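Local atomic coordinates of probable zinc protease PqqL (PDB entry 6OFT), a protein that probably acts as a periplasmic zinc-dependent endopeptidase of the M16 family, this chain being the first half of the protease. Residues A[277-282]-A[410-415]. Sequence-based numbering, arbitrary orientation.
Sequences QAEWSM and QQITVQ
In the second of the two sheet-and-helix halves of this M16 chain, the turn that leads into helix 414-425 packs against helix 271-296 through Ile412. Its side chain points at the helix and meets Ala278, its neighbour Glu279, and Met282 one turn further on. With CG1 anti to the carbonyl carbon (chi1 -57°) and the chain extended beyond it, CD1 reaches Ala278, 3.7 Å from its CB. The other branch, CG2, lies 4.0 Å from Met282 SD, the thioether coming at a slant to the isoleucine. Glu279 runs alongside Ile412 in the reverse sense, its CG 3.7 Å from Ile412 CG1, and its OE2 lies close by at 3.9 Å from the same CG1. Extended beyond CG, Glu279 carries its carboxylate past the isoleucine to Ser416, whose OG hydrogen-bonds both Glu279 OE2 and the backbone N of Thr413. No hydrogen bond links the two segments directly. Ile275 and Leu417 also touch Ile412, while Trp409 touches Ala278 and Met282. An alanine in place of Ile412 would probably open a gap beside Ala278 and Met282 and take from Glu279 CG much of its apolar cover. Thr413 follows at the N-cap, its side chain capping a backbone N early in helix 414-425; this is a helix-to-helix junction in which a buried isoleucine just before the N-cap packs on a neighbouring helix.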
# COMPACT_ATOMS: atom_id res chain seq x y z
N GLN A 277 -10.82 -12.05 -3.86
CA GLN A 277 -9.66 -11.61 -3.08
C GLN A 277 -9.26 -12.69 -2.09
O GLN A 277 -8.07 -12.93 -1.90
CB GLN A 277 -9.95 -10.28 -2.35
CG GLN A 277 -8.72 -9.61 -1.68
CD GLN A 277 -8.33 -10.14 -0.30
OE1 GLN A 277 -9.06 -10.89 0.36
NE2 GLN A 277 -7.15 -9.75 0.19
N ALA A 278 -10.25 -13.33 -1.43
CA ALA A 278 -10.00 -14.39 -0.45
C ALA A 278 -9.31 -15.61 -1.09
O ALA A 278 -8.49 -16.25 -0.45
CB ALA A 278 -11.30 -14.81 0.22
N GLU A 279 -9.64 -15.92 -2.35
CA GLU A 279 -9.01 -17.03 -3.08
C GLU A 279 -7.54 -16.75 -3.39
O GLU A 279 -6.73 -17.65 -3.23
CB GLU A 279 -9.80 -17.41 -4.34
CG GLU A 279 -11.11 -18.12 -4.01
CD GLU A 279 -11.82 -18.77 -5.18
OE1 GLU A 279 -11.71 -18.27 -6.31
OE2 GLU A 279 -12.53 -19.78 -4.95
N TRP A 280 -7.18 -15.50 -3.80
CA TRP A 280 -5.77 -15.17 -4.06
C TRP A 280 -4.98 -15.20 -2.76
O TRP A 280 -3.86 -15.69 -2.75
CB TRP A 280 -5.57 -13.80 -4.75
CG TRP A 280 -6.07 -13.73 -6.17
CD1 TRP A 280 -7.00 -12.87 -6.66
CD2 TRP A 280 -5.70 -14.59 -7.26
NE1 TRP A 280 -7.23 -13.13 -7.99
CE2 TRP A 280 -6.45 -14.18 -8.38
CE3 TRP A 280 -4.79 -15.67 -7.40
CZ2 TRP A 280 -6.32 -14.81 -9.64
CZ3 TRP A 280 -4.69 -16.30 -8.63
CH2 TRP A 280 -5.43 -15.87 -9.73
N SER A 281 -5.57 -14.68 -1.67
CA SER A 281 -5.00 -14.63 -0.32
C SER A 281 -4.76 -16.03 0.23
O SER A 281 -3.74 -16.28 0.86
CB SER A 281 -5.94 -13.86 0.60
OG SER A 281 -5.46 -13.86 1.94
N MET A 282 -5.71 -16.95 -0.03
CA MET A 282 -5.59 -18.33 0.43
C MET A 282 -4.56 -19.11 -0.35
O MET A 282 -3.82 -19.86 0.27
CB MET A 282 -6.93 -19.04 0.45
CG MET A 282 -7.67 -18.73 1.73
SD MET A 282 -9.24 -19.53 1.82
CE MET A 282 -9.94 -18.65 3.15
N GLN A 410 -17.21 -20.71 2.35
CA GLN A 410 -17.71 -22.06 2.05
C GLN A 410 -17.85 -22.27 0.52
O GLN A 410 -17.93 -23.40 0.04
CB GLN A 410 -18.97 -22.43 2.86
CG GLN A 410 -20.23 -21.62 2.58
CD GLN A 410 -21.18 -21.55 3.75
OE1 GLN A 410 -20.81 -21.26 4.90
NE2 GLN A 410 -22.46 -21.78 3.48
N GLN A 411 -17.76 -21.17 -0.25
CA GLN A 411 -17.74 -21.19 -1.72
C GLN A 411 -16.29 -21.45 -2.23
O GLN A 411 -16.09 -21.68 -3.42
CB GLN A 411 -18.27 -19.86 -2.28
CG GLN A 411 -19.79 -19.82 -2.27
CD GLN A 411 -20.31 -18.49 -2.69
OE1 GLN A 411 -20.26 -18.13 -3.87
NE2 GLN A 411 -20.82 -17.73 -1.74
N ILE A 412 -15.29 -21.38 -1.33
CA ILE A 412 -13.88 -21.63 -1.68
C ILE A 412 -13.58 -23.10 -1.44
O ILE A 412 -13.69 -23.58 -0.32
CB ILE A 412 -12.93 -20.67 -0.92
CG1 ILE A 412 -13.31 -19.19 -1.21
CG2 ILE A 412 -11.43 -20.97 -1.26
CD1 ILE A 412 -12.67 -18.18 -0.30
N THR A 413 -13.25 -23.83 -2.52
CA THR A 413 -12.98 -25.26 -2.43
C THR A 413 -11.59 -25.57 -2.95
O THR A 413 -10.94 -24.71 -3.53
CB THR A 413 -14.04 -26.09 -3.19
OG1 THR A 413 -14.00 -25.74 -4.57
CG2 THR A 413 -15.45 -25.94 -2.61
N VAL A 414 -11.16 -26.83 -2.77
CA VAL A 414 -9.91 -27.35 -3.29
C VAL A 414 -10.00 -27.29 -4.84
O VAL A 414 -9.01 -26.99 -5.50
CB VAL A 414 -9.72 -28.78 -2.73
CG1 VAL A 414 -9.01 -29.71 -3.71
CG2 VAL A 414 -8.99 -28.73 -1.39
N GLN A 415 -11.22 -27.50 -5.39
CA GLN A 415 -11.50 -27.43 -6.83
C GLN A 415 -11.51 -26.00 -7.35
O GLN A 415 -10.99 -25.76 -8.45
CB GLN A 415 -12.82 -28.14 -7.19
CG GLN A 415 -12.76 -29.66 -6.99
CD GLN A 415 -13.04 -30.09 -5.57
OE1 GLN A 415 -13.44 -29.30 -4.71
NE2 GLN A 415 -12.80 -31.35 -5.28